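Local coordinates for protein meso-diaminopimelate dehydrogenase (Clostridium tetani, PDB 3WGZ) that catalyses the reversible NADP-dependent oxidative deamination of meso-2,6-diaminopimelate at its D-configured centre, and here is an engineered form holding D-leucine, at residues S117-G122 and K300-V305; K150-G155 and I170-P175; L154-A159 and D223-Y228; Q164-G169 and C201-E206. The protein carries 6 engineered substitutions. All blocks are in the same frame, centred on the assembly; numbering follows the deposited sequence.

The four contacts illustrate how long-range contacts are distributed over two domains of a dehydrogenase. Contact 1 closes the edge of the parallel sheet of the Rossmann-type domain, while contacts 2, 3 and 4 gather in the other domain, on the opposite side of the chain's centre; the centres of contacts 1 and 2 lie about 27 Å apart. Contacts 2 and 3 share Leu154 and Gly155 at the start of helix 154-161, beside the bound D-leucine, and their centres are about 9 Å apart. Contacts 2 and 4 lie in one mixed sheet, where strand 166-175 pairs with 151-152 and with 197-205; their centres are about 16 Å apart, and Gly169 of contact 4 is about 14 Å from D-leucine.

Contact 1: residues S117-G122 and K300-V305; sequences SLISTG and KGAVTV
Ser117 and Leu118 pair in parallel with Ala302 and Val303, joining the last two strands of the Rossmann-type sheet, 116-118 and the edge strand 301-303, in the fold that in this family probably binds the dinucleotide. Three backbone bonds make the ladder. Ser117 N donates to Gly301 O at 3.0 Å; Ser117 O then receives Val303 N at 2.8 Å, and Val303 O receives Ile119 N. The CA-H of Ala302 also points at Ser117 O, which thus has two donors from the same strand.

Side chains fill in around this ladder. Leu118 holds CG anti to the backbone N (chi1 170°), and chi2 (52°) then turns CD1 toward the neighbouring strand, where Leu118 CD1 comes 3.2 Å from Val303 O, with Val303 CG2 and Thr304 CA also close to it. Farther on, Ile119 and Thr304 run alongside each other, Ile119 CG1 lying 4.0 Å from Thr304 CG2. Thr121 meets Val305 by its hydroxyl: Thr121 OG1 rests 3.3 Å from Val305 CG1, and this buried oxygen has no polar partner in the model.

Helices 99-112 and 276-296 pack on this region, Phe103 against Ala302 and Ile291 against Leu118. Ser117 OG bonds to Thr89 OG1, and Asp107 OD1 accepts from Ala302 N, tying the edge strand to the first of these helices. Where the two segments spread apart, one water replaces direct pairing: it donates to Ile119 O and Ser120 O and accepts from Val305 N at 2.9 Å.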
loop_
_atom_site.group_PDB
_atom_site.type_symbol
_atom_site.label_atom_id
_atom_site.label_comp_id
_atom_site.label_asym_id
_atom_site.label_seq_id
_atom_site.Cartn_x
_atom_site.Cartn_y
_atom_site.Cartn_z
ATOM N N SER B 117 -22.512 -2.273 4.797
ATOM C CA SER B 117 -21.942 -1.095 5.438
ATOM C C SER B 117 -20.433 -1.195 5.591
ATOM O O SER B 117 -19.922 -2.176 6.130
ATOM C CB SER B 117 -22.571 -0.873 6.812
ATOM O OG SER B 117 -23.787 -0.158 6.707
ATOM N N LEU B 118 -19.732 -0.173 5.104
ATOM C CA LEU B 118 -18.273 -0.106 5.205
ATOM C C LEU B 118 -17.900 0.815 6.363
ATOM O O LEU B 118 -18.215 1.996 6.354
ATOM C CB LEU B 118 -17.663 0.436 3.909
ATOM C CG LEU B 118 -16.170 0.764 3.982
ATOM C CD1 LEU B 118 -15.406 -0.441 4.532
ATOM C CD2 LEU B 118 -15.672 1.142 2.602
ATOM N N ILE B 119 -17.231 0.273 7.366
ATOM C CA ILE B 119 -16.868 1.084 8.514
ATOM C C ILE B 119 -15.395 1.454 8.554
ATOM O O ILE B 119 -14.554 0.790 7.960
ATOM C CB ILE B 119 -17.187 0.357 9.829
ATOM C CG1 ILE B 119 -16.110 -0.689 10.108
ATOM C CG2 ILE B 119 -18.546 -0.339 9.720
ATOM C CD1 ILE B 119 -15.932 -1.013 11.568
ATOM N N SER B 120 -15.110 2.531 9.268
ATOM C CA SER B 120 -13.756 3.006 9.479
ATOM C C SER B 120 -12.803 3.092 8.287
ATOM O O SER B 120 -11.726 2.501 8.311
ATOM C CB SER B 120 -13.099 2.166 10.571
ATOM O OG SER B 120 -13.847 2.208 11.774
ATOM N N THR B 121 -13.185 3.812 7.241
ATOM C CA THR B 121 -12.268 3.984 6.129
ATOM C C THR B 121 -11.788 5.434 6.260
ATOM O O THR B 121 -12.332 6.192 7.061
ATOM C CB THR B 121 -12.931 3.704 4.747
ATOM O OG1 THR B 121 -11.917 3.704 3.734
ATOM C CG2 THR B 121 -13.962 4.741 4.403
ATOM N N GLY B 122 -10.775 5.807 5.490
ATOM C CA GLY B 122 -10.192 7.142 5.565
ATOM C C GLY B 122 -8.711 6.815 5.524
ATOM O O GLY B 122 -8.378 5.738 5.025
ATOM N N LYS B 300 -23.595 -8.716 1.897
ATOM C CA LYS B 300 -24.380 -8.210 3.014
ATOM C C LYS B 300 -23.540 -8.105 4.273
ATOM O O LYS B 300 -22.576 -8.845 4.457
ATOM C CB LYS B 300 -25.564 -9.146 3.305
ATOM C CG LYS B 300 -26.470 -9.454 2.114
ATOM C CD LYS B 300 -27.319 -8.258 1.730
ATOM C CE LYS B 300 -28.275 -8.600 0.600
ATOM N NZ LYS B 300 -27.545 -9.036 -0.624
ATOM N N GLY B 301 -23.918 -7.192 5.153
ATOM C CA GLY B 301 -23.191 -7.051 6.392
ATOM C C GLY B 301 -22.177 -5.934 6.381
ATOM O O GLY B 301 -22.094 -5.149 5.434
ATOM N N ALA B 302 -21.403 -5.863 7.452
ATOM C CA ALA B 302 -20.387 -4.843 7.575
ATOM C C ALA B 302 -19.046 -5.341 7.033
ATOM O O ALA B 302 -18.751 -6.537 7.061
ATOM C CB ALA B 302 -20.256 -4.426 9.032
ATOM N N VAL B 303 -18.248 -4.404 6.530
ATOM C CA VAL B 303 -16.931 -4.696 5.985
ATOM C C VAL B 303 -15.971 -3.588 6.363
ATOM O O VAL B 303 -16.385 -2.498 6.766
ATOM C CB VAL B 303 -16.936 -4.784 4.440
ATOM C CG1 VAL B 303 -17.615 -6.061 3.991
ATOM C CG2 VAL B 303 -17.646 -3.580 3.853
ATOM N N THR B 304 -14.686 -3.883 6.232
ATOM C CA THR B 304 -13.645 -2.919 6.523
ATOM C C THR B 304 -12.748 -2.926 5.288
ATOM O O THR B 304 -12.865 -3.815 4.445
ATOM C CB THR B 304 -12.820 -3.338 7.754
ATOM O OG1 THR B 304 -12.041 -4.496 7.436
ATOM C CG2 THR B 304 -13.743 -3.664 8.929
ATOM N N VAL B 305 -11.862 -1.946 5.172
ATOM C CA VAL B 305 -10.972 -1.903 4.019
ATOM C C VAL B 305 -10.168 -3.193 3.959
ATOM O O VAL B 305 -9.660 -3.585 2.907
ATOM C CB VAL B 305 -10.019 -0.710 4.113
ATOM C CG1 VAL B 305 -10.792 0.566 3.971
ATOM C CG2 VAL B 305 -9.308 -0.725 5.456
HETATM O O HOH W 1 -12.102 -0.067 7.420
#

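Contact 2: residues K150-G155 and I170-P175. Engineered in segment 150-155: Leu154 (natural residue Gln). Engineered in segment 170-175: Ile173 (natural residue Thr). With DLE (D-leucine), chain C.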
loop_
_atom_site.group_PDB
_atom_site.type_symbol
_atom_site.label_atom_id
_atom_site.label_comp_id
_atom_site.label_asym_id
_atom_site.label_seq_id
_atom_site.Cartn_x
_atom_site.Cartn_y
_atom_site.Cartn_z
ATOM N N LYS B 150 2.860 15.810 10.734
ATOM C CA LYS B 150 2.434 17.089 11.292
ATOM C C LYS B 150 0.945 17.337 11.133
ATOM O O LYS B 150 0.434 17.435 10.022
ATOM C CB LYS B 150 3.219 18.251 10.678
ATOM C CG LYS B 150 2.837 19.607 11.271
ATOM C CD LYS B 150 3.821 20.693 10.873
ATOM C CE LYS B 150 3.388 22.041 11.424
ATOM N NZ LYS B 150 4.380 23.108 11.121
ATOM N N GLY B 151 0.257 17.436 12.265
ATOM C CA GLY B 151 -1.177 17.657 12.257
ATOM C C GLY B 151 -1.662 18.151 13.606
ATOM O O GLY B 151 -1.044 17.896 14.644
ATOM N N VAL B 152 -2.788 18.852 13.595
ATOM C CA VAL B 152 -3.343 19.407 14.810
ATOM C C VAL B 152 -4.144 18.417 15.649
ATOM O O VAL B 152 -4.655 17.410 15.149
ATOM C CB VAL B 152 -4.250 20.602 14.478
ATOM C CG1 VAL B 152 -4.767 21.232 15.746
ATOM C CG2 VAL B 152 -3.490 21.605 13.625
ATOM N N SER B 153 -4.217 18.708 16.943
ATOM C CA SER B 153 -4.994 17.909 17.883
ATOM C C SER B 153 -5.962 18.899 18.496
ATOM O O SER B 153 -5.562 19.762 19.277
ATOM C CB SER B 153 -4.120 17.308 18.986
ATOM O OG SER B 153 -3.150 16.436 18.443
ATOM N N LEU B 154 -7.228 18.798 18.107
ATOM C CA LEU B 154 -8.255 19.693 18.621
ATOM C C LEU B 154 -8.170 19.728 20.144
ATOM O O LEU B 154 -8.163 20.801 20.754
ATOM C CB LEU B 154 -9.645 19.216 18.179
ATOM C CG LEU B 154 -9.999 19.183 16.680
ATOM C CD1 LEU B 154 -9.084 18.224 15.927
ATOM C CD2 LEU B 154 -11.451 18.743 16.513
ATOM N N GLY B 155 -8.086 18.544 20.747
ATOM C CA GLY B 155 -8.011 18.446 22.192
ATOM C C GLY B 155 -6.882 19.253 22.793
ATOM O O GLY B 155 -7.112 20.082 23.674
ATOM N N ILE B 170 -2.664 27.103 19.152
ATOM C CA ILE B 170 -2.844 25.858 18.426
ATOM C C ILE B 170 -1.687 24.906 18.706
ATOM O O ILE B 170 -0.577 25.332 19.062
ATOM C CB ILE B 170 -2.931 26.129 16.908
ATOM C CG1 ILE B 170 -3.298 24.847 16.159
ATOM C CG2 ILE B 170 -1.606 26.681 16.410
ATOM C CD1 ILE B 170 -3.547 25.049 14.665
ATOM N N GLN B 171 -1.951 23.614 18.552
ATOM C CA GLN B 171 -0.936 22.601 18.788
ATOM C C GLN B 171 -0.761 21.658 17.612
ATOM O O GLN B 171 -1.722 21.342 16.909
ATOM C CB GLN B 171 -1.289 21.783 20.033
ATOM C CG GLN B 171 -0.330 20.638 20.313
ATOM C CD GLN B 171 -0.781 19.288 19.743
ATOM O OE1 GLN B 171 -1.499 19.216 18.748
ATOM N NE2 GLN B 171 -0.335 18.206 20.382
ATOM N N TYR B 172 0.469 21.195 17.418
ATOM C CA TYR B 172 0.772 20.254 16.357
ATOM C C TYR B 172 1.500 19.083 16.977
ATOM O O TYR B 172 2.207 19.241 17.970
ATOM C CB TYR B 172 1.699 20.874 15.312
ATOM C CG TYR B 172 1.078 21.952 14.464
ATOM C CD1 TYR B 172 0.216 21.631 13.413
ATOM C CD2 TYR B 172 1.360 23.299 14.701
ATOM C CE1 TYR B 172 -0.342 22.625 12.619
ATOM C CE2 TYR B 172 0.805 24.298 13.914
ATOM C CZ TYR B 172 -0.042 23.956 12.878
ATOM O OH TYR B 172 -0.596 24.948 12.106
ATOM N N ILE B 173 1.299 17.904 16.398
ATOM C CA ILE B 173 1.987 16.709 16.834
ATOM C C ILE B 173 2.861 16.429 15.617
ATOM O O ILE B 173 2.376 16.464 14.487
ATOM C CB ILE B 173 1.018 15.534 17.087
ATOM C CG1 ILE B 173 0.115 15.859 18.283
ATOM C CG2 ILE B 173 1.815 14.262 17.376
ATOM C CD1 ILE B 173 -0.877 14.765 18.656
ATOM N N ILE B 174 4.142 16.172 15.835
ATOM C CA ILE B 174 5.038 15.932 14.719
ATOM C C ILE B 174 5.983 14.762 14.949
ATOM O O ILE B 174 6.613 14.652 16.003
ATOM C CB ILE B 174 5.909 17.181 14.429
ATOM C CG1 ILE B 174 5.031 18.441 14.407
ATOM C CG2 ILE B 174 6.670 16.997 13.109
ATOM C CD1 ILE B 174 5.819 19.749 14.356
ATOM N N PRO B 175 6.094 13.871 13.957
ATOM C CA PRO B 175 6.996 12.726 14.106
ATOM C C PRO B 175 8.422 13.258 14.205
ATOM O O PRO B 175 8.779 14.220 13.520
ATOM C CB PRO B 175 6.762 11.933 12.818
ATOM C CG PRO B 175 5.309 12.226 12.502
ATOM C CD PRO B 175 5.243 13.727 12.762
HETATM N N DLE C . -8.069 13.336 18.822
HETATM C CA DLE C . -8.660 14.440 19.592
HETATM C CB DLE C . -9.681 15.213 18.754
HETATM C CG DLE C . -10.802 14.272 18.307
HETATM C CD1 DLE C . -11.543 13.737 19.534
HETATM C CD2 DLE C . -11.784 15.037 17.417
HETATM C C DLE C . -7.554 15.392 20.055
HETATM O O DLE C . -6.688 15.709 19.212
HETATM O OXT DLE C . -7.589 15.763 21.247
#
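The wall of the D-leucine site is made in part by segment 150-155, whose Gly151 pairs with Ile173 just before the chain reaches the ligand. Gly151 N donates to Ile173 O, and Ile173 N returns a bond to Gly151 O at 2.9 Å, the two forming an antiparallel hydrogen-bonded pair. Lys150 lies over the Tyr172 ring: with CG anti to the backbone N (chi1 -178°) and the chain extended beyond it, Lys150 CE reaches 3.7 Å above the ring plane, over its centre, and NZ is 4.6 Å from the centroid, only 7° off the normal, a cation-pi contact. Tyr172 OH bonds to His244 ND1, which should help to fix the ring.

In the mixed sheet, 151-152 is the short, weakly bonded outer strand beside 166-175. On the same face as Tyr172, Val152 CG2 comes within 3.5 Å of Tyr172 CE1 and 3.6 Å of Ile170 CD1, while Val152 CG1 comes 3.3 Å from Gln171 O. The bend of Gln171 at chi2 (-95°) carries OE1 to Ser153, whose N donates to it weakly. Past Ser153, the N-cap of helix 154-161, the engineered Leu154 places CD2 3.8 Å from CD2 of D-leucine; the engineered Ile173 directs its side chain to the opposite sheet face from Tyr172.

Contact 3: residues L154-A159 and D223-Y228. Engineered in segment 154-159: Leu154 (natural residue Gln). With DLE (D-leucine), chain C.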
loop_
_atom_site.group_PDB
_atom_site.type_symbol
_atom_site.label_atom_id
_atom_site.label_comp_id
_atom_site.label_asym_id
_atom_site.label_seq_id
_atom_site.Cartn_x
_atom_site.Cartn_y
_atom_site.Cartn_z
ATOM N N LEU B 154 -7.228 18.798 18.107
ATOM C CA LEU B 154 -8.255 19.693 18.621
ATOM C C LEU B 154 -8.170 19.728 20.144
ATOM O O LEU B 154 -8.163 20.801 20.754
ATOM C CB LEU B 154 -9.645 19.216 18.179
ATOM C CG LEU B 154 -9.999 19.183 16.680
ATOM C CD1 LEU B 154 -9.084 18.224 15.927
ATOM C CD2 LEU B 154 -11.451 18.743 16.513
ATOM N N GLY B 155 -8.086 18.544 20.747
ATOM C CA GLY B 155 -8.011 18.446 22.192
ATOM C C GLY B 155 -6.882 19.253 22.793
ATOM O O GLY B 155 -7.112 20.082 23.674
ATOM N N HIS B 156 -5.660 19.016 22.324
ATOM C CA HIS B 156 -4.511 19.743 22.842
ATOM C C HIS B 156 -4.632 21.249 22.653
ATOM O O HIS B 156 -4.065 22.020 23.423
ATOM C CB HIS B 156 -3.224 19.243 22.192
ATOM C CG HIS B 156 -2.810 17.883 22.655
ATOM N ND1 HIS B 156 -3.464 16.733 22.271
ATOM C CD2 HIS B 156 -1.824 17.493 23.497
ATOM C CE1 HIS B 156 -2.896 15.692 22.854
ATOM N NE2 HIS B 156 -1.899 16.126 23.603
ATOM N N SER B 157 -5.371 21.673 21.634
ATOM C CA SER B 157 -5.546 23.099 21.395
ATOM C C SER B 157 -6.463 23.691 22.455
ATOM O O SER B 157 -6.207 24.779 22.971
ATOM C CB SER B 157 -6.126 23.341 20.002
ATOM O OG SER B 157 -5.221 22.900 19.007
ATOM N N ASP B 158 -7.538 22.976 22.776
ATOM C CA ASP B 158 -8.470 23.452 23.794
ATOM C C ASP B 158 -7.707 23.534 25.106
ATOM O O ASP B 158 -7.885 24.462 25.882
ATOM C CB ASP B 158 -9.657 22.496 23.945
ATOM C CG ASP B 158 -10.549 22.477 22.723
ATOM O OD1 ASP B 158 -10.759 23.561 22.140
ATOM O OD2 ASP B 158 -11.049 21.388 22.356
ATOM N N ALA B 159 -6.850 22.549 25.338
ATOM C CA ALA B 159 -6.036 22.506 26.542
ATOM C C ALA B 159 -5.220 23.799 26.642
ATOM O O ALA B 159 -5.290 24.514 27.645
ATOM C CB ALA B 159 -5.108 21.295 26.493
ATOM N N ASP B 223 -1.134 14.464 31.036
ATOM C CA ASP B 223 -1.940 13.831 29.999
ATOM C C ASP B 223 -1.716 14.398 28.600
ATOM O O ASP B 223 -1.557 13.640 27.645
ATOM C CB ASP B 223 -3.426 13.921 30.355
ATOM C CG ASP B 223 -3.712 13.459 31.772
ATOM O OD1 ASP B 223 -3.289 12.339 32.132
ATOM O OD2 ASP B 223 -4.363 14.218 32.526
ATOM N N TYR B 224 -1.690 15.721 28.476
ATOM C CA TYR B 224 -1.510 16.340 27.167
ATOM C C TYR B 224 -0.083 16.554 26.675
ATOM O O TYR B 224 0.213 16.274 25.517
ATOM C CB TYR B 224 -2.234 17.688 27.106
ATOM C CG TYR B 224 -3.728 17.597 27.273
ATOM C CD1 TYR B 224 -4.305 17.551 28.542
ATOM C CD2 TYR B 224 -4.571 17.563 26.160
ATOM C CE1 TYR B 224 -5.682 17.479 28.700
ATOM C CE2 TYR B 224 -5.946 17.488 26.306
ATOM C CZ TYR B 224 -6.495 17.449 27.580
ATOM O OH TYR B 224 -7.861 17.398 27.732
ATOM N N PHE B 225 0.802 17.041 27.542
ATOM C CA PHE B 225 2.174 17.331 27.123
ATOM C C PHE B 225 3.335 16.754 27.946
ATOM O O PHE B 225 4.422 16.536 27.412
ATOM C CB PHE B 225 2.352 18.853 27.036
ATOM C CG PHE B 225 1.427 19.529 26.051
ATOM C CD1 PHE B 225 1.731 19.554 24.693
ATOM C CD2 PHE B 225 0.259 20.155 26.489
ATOM C CE1 PHE B 225 0.889 20.198 23.780
ATOM C CE2 PHE B 225 -0.595 20.802 25.583
ATOM C CZ PHE B 225 -0.278 20.825 24.223
ATOM N N ALA B 226 3.114 16.518 29.235
ATOM C CA ALA B 226 4.159 16.005 30.128
ATOM C C ALA B 226 5.117 14.964 29.540
ATOM O O ALA B 226 6.318 14.992 29.817
ATOM C CB ALA B 226 3.525 15.449 31.392
ATOM N N ASP B 227 4.591 14.064 28.718
ATOM C CA ASP B 227 5.398 13.002 28.133
ATOM C C ASP B 227 6.155 13.334 26.852
ATOM O O ASP B 227 6.990 12.542 26.411
ATOM C CB ASP B 227 4.510 11.786 27.873
ATOM C CG ASP B 227 3.832 11.292 29.131
ATOM O OD1 ASP B 227 4.561 10.995 30.099
ATOM O OD2 ASP B 227 2.581 11.206 29.153
ATOM N N TYR B 228 5.888 14.494 26.262
ATOM C CA TYR B 228 6.542 14.839 25.005
ATOM C C TYR B 228 7.400 16.089 25.022
ATOM O O TYR B 228 7.114 17.045 25.743
ATOM C CB TYR B 228 5.497 15.025 23.901
ATOM C CG TYR B 228 4.465 13.927 23.800
ATOM C CD1 TYR B 228 3.430 13.827 24.733
ATOM C CD2 TYR B 228 4.516 12.991 22.765
ATOM C CE1 TYR B 228 2.470 12.825 24.635
ATOM C CE2 TYR B 228 3.566 11.989 22.657
ATOM C CZ TYR B 228 2.547 11.910 23.596
ATOM O OH TYR B 228 1.609 10.909 23.495
HETATM N N DLE C . -8.069 13.336 18.822
HETATM C CA DLE C . -8.660 14.440 19.592
HETATM C CB DLE C . -9.681 15.213 18.754
HETATM C CG DLE C . -10.802 14.272 18.307
HETATM C CD1 DLE C . -11.543 13.737 19.534
HETATM C CD2 DLE C . -11.784 15.037 17.417
HETATM C C DLE C . -7.554 15.392 20.055
HETATM O O DLE C . -6.688 15.709 19.212
HETATM O OXT DLE C . -7.589 15.763 21.247
#
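Three rings, those of His156, Tyr224 and Phe225, meet as an aromatic cluster in which His156 makes a T-shaped pair with each of the other two. Over one face of the imidazole stands the edge of Tyr224, Tyr224 CD2 lying 3.8 Å above the His156 ring plane, over its centre. The imidazole in turn presents its edge to one face of the Phe225 ring, His156 CD2 lying 3.7 Å from Phe225 CZ. Both pairs have planes at 82°. One face of the Tyr224 ring carries Ala159 CB in a CH-pi contact 3.9 Å from the centroid.

A polar tether adds to the stacking. His156 NE2 donates to Tyr224 O at 2.9 Å; the carbonyl oxygen lies in the imidazole plane, but the bond is bent to 125° and weak. ND1, buried by the contact, has no partner in the model. A chi1 of -72° sets CG anti to the carbonyl carbon, and the imidazole lies against both Tyr224 and Phe225.

The contact joins helix 154-161, which begins at the D-leucine, to the loop between helix 211-219 and strand 230-234. Beneath them runs the mixed sheet: Met199 of strand 197-205 and Gln171 of strand 166-175 each touch both His156 and Phe225.

Contact 4: residues Q164-G169 and C201-E206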
loop_
_atom_site.group_PDB
_atom_site.type_symbol
_atom_site.label_atom_id
_atom_site.label_comp_id
_atom_site.label_asym_id
_atom_site.label_seq_id
_atom_site.Cartn_x
_atom_site.Cartn_y
_atom_site.Cartn_z
ATOM N N GLN B 164 -3.517 30.018 31.841
ATOM C CA GLN B 164 -3.542 31.428 32.234
ATOM C C GLN B 164 -2.639 32.298 31.359
ATOM O O GLN B 164 -1.461 31.991 31.171
ATOM C CB GLN B 164 -3.103 31.571 33.697
ATOM C CG GLN B 164 -4.024 30.886 34.695
ATOM C CD GLN B 164 -3.552 31.019 36.137
ATOM O OE1 GLN B 164 -4.303 30.741 37.070
ATOM N NE2 GLN B 164 -2.305 31.436 36.323
ATOM N N GLY B 165 -3.194 33.386 30.835
ATOM C CA GLY B 165 -2.414 34.282 29.999
ATOM C C GLY B 165 -2.420 33.946 28.516
ATOM O O GLY B 165 -1.765 34.627 27.724
ATOM N N VAL B 166 -3.147 32.901 28.132
ATOM C CA VAL B 166 -3.223 32.508 26.729
ATOM C C VAL B 166 -4.494 33.028 26.062
ATOM O O VAL B 166 -5.595 32.610 26.408
ATOM C CB VAL B 166 -3.203 30.979 26.562
ATOM C CG1 VAL B 166 -3.371 30.618 25.081
ATOM C CG2 VAL B 166 -1.897 30.407 27.108
ATOM N N LYS B 167 -4.328 33.935 25.103
ATOM C CA LYS B 167 -5.453 34.509 24.368
ATOM C C LYS B 167 -6.033 33.471 23.417
ATOM O O LYS B 167 -7.238 33.208 23.403
ATOM C CB LYS B 167 -4.990 35.702 23.540
ATOM C CG LYS B 167 -4.377 36.823 24.337
ATOM C CD LYS B 167 -5.245 38.065 24.294
ATOM C CE LYS B 167 -5.338 38.634 22.891
ATOM N NZ LYS B 167 -6.115 39.905 22.894
ATOM N N ASN B 168 -5.152 32.898 22.608
ATOM C CA ASN B 168 -5.541 31.892 21.637
ATOM C C ASN B 168 -4.299 31.077 21.297
ATOM O O ASN B 168 -3.176 31.493 21.603
ATOM C CB ASN B 168 -6.100 32.576 20.390
ATOM C CG ASN B 168 -6.890 31.632 19.511
ATOM O OD1 ASN B 168 -7.316 30.569 19.956
ATOM N ND2 ASN B 168 -7.108 32.025 18.261
ATOM N N GLY B 169 -4.494 29.917 20.674
ATOM C CA GLY B 169 -3.358 29.084 20.330
ATOM C C GLY B 169 -3.701 27.799 19.605
ATOM O O GLY B 169 -4.871 27.434 19.462
ATOM N N CYS B 201 3.602 24.051 19.840
ATOM C CA CYS B 201 2.479 24.948 20.050
ATOM C C CYS B 201 2.841 26.360 19.642
ATOM O O CYS B 201 3.985 26.800 19.809
ATOM C CB CYS B 201 2.083 24.972 21.523
ATOM S SG CYS B 201 1.817 23.354 22.233
ATOM N N TYR B 202 1.853 27.065 19.108
ATOM C CA TYR B 202 2.009 28.449 18.716
ATOM C C TYR B 202 0.959 29.165 19.542
ATOM O O TYR B 202 -0.242 28.969 19.351
ATOM C CB TYR B 202 1.755 28.625 17.220
ATOM C CG TYR B 202 2.817 27.961 16.374
ATOM C CD1 TYR B 202 2.759 26.599 16.080
ATOM C CD2 TYR B 202 3.902 28.695 15.896
ATOM C CE1 TYR B 202 3.760 25.981 15.326
ATOM C CE2 TYR B 202 4.910 28.091 15.145
ATOM C CZ TYR B 202 4.836 26.739 14.865
ATOM O OH TYR B 202 5.846 26.154 14.138
ATOM N N VAL B 203 1.423 29.982 20.479
ATOM C CA VAL B 203 0.527 30.683 21.377
ATOM C C VAL B 203 0.511 32.193 21.227
ATOM O O VAL B 203 1.537 32.828 20.989
ATOM C CB VAL B 203 0.875 30.349 22.841
ATOM C CG1 VAL B 203 -0.099 31.032 23.787
ATOM C CG2 VAL B 203 0.858 28.838 23.045
ATOM N N VAL B 204 -0.684 32.751 21.354
ATOM C CA VAL B 204 -0.882 34.188 21.299
ATOM C C VAL B 204 -1.121 34.558 22.755
ATOM O O VAL B 204 -2.151 34.216 23.334
ATOM C CB VAL B 204 -2.118 34.562 20.454
ATOM C CG1 VAL B 204 -2.303 36.080 20.440
ATOM C CG2 VAL B 204 -1.953 34.032 19.039
ATOM N N PRO B 205 -0.150 35.231 23.379
ATOM C CA PRO B 205 -0.280 35.630 24.782
ATOM C C PRO B 205 -1.112 36.893 24.961
ATOM O O PRO B 205 -1.288 37.668 24.021
ATOM C CB PRO B 205 1.166 35.847 25.202
ATOM C CG PRO B 205 1.756 36.462 23.958
ATOM C CD PRO B 205 1.177 35.592 22.847
ATOM N N GLU B 206 -1.626 37.092 26.170
ATOM C CA GLU B 206 -2.404 38.283 26.482
ATOM C C GLU B 206 -1.375 39.383 26.696
ATOM O O GLU B 206 -0.175 39.116 26.746
ATOM C CB GLU B 206 -3.210 38.074 27.762
ATOM C CG GLU B 206 -3.967 36.766 27.788
ATOM C CD GLU B 206 -5.468 36.948 27.903
ATOM O OE1 GLU B 206 -6.067 37.606 27.021
ATOM O OE2 GLU B 206 -6.050 36.423 28.880
#
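Backbone bonds join Gly165-Gly169 to Val203-Glu206 as antiparallel neighbours in the mixed sheet, interrupted by a classic beta bulge: Lys167 and Asn168 together face the single residue Val204. Val204 O accepts from Lys167 N at 2.8 Å and weakly from Asn168 N at 3.4 Å. On the Gly169 side of the bulge Val204 N gives a straight bond (164°) to Asn168 O; on the Gly165 side Glu206 N donates to Gly165 O at 2.9 Å. The bulge sits where the chain turns a corner, as strand 166-175 begins.

Apolar contact is concentrated in the valines. Val166 and Val203 meet at about a right angle, methyl to methyl, with CG1 to CG1 at 3.5 Å. Both also pack on Ile160 of helix 154-161, and helix 211-219 adds Ile214 against Val166 and Ile218 against Val203. On the other face, Leu240 of helix 237-243 touches Asn168 and Val204.

Of the polar side chains, Asn168 OD1 is hydrogen-bonded to Arg161 NE. Lys167 bends at chi2 and chi3, and its methylenes pass across the Glu206 side chain; the opposite charges are near but not in contact, the placing of Glu206 OE1 being doubtful, and Lys167 CG lies 3.2 Å from Pro205 O.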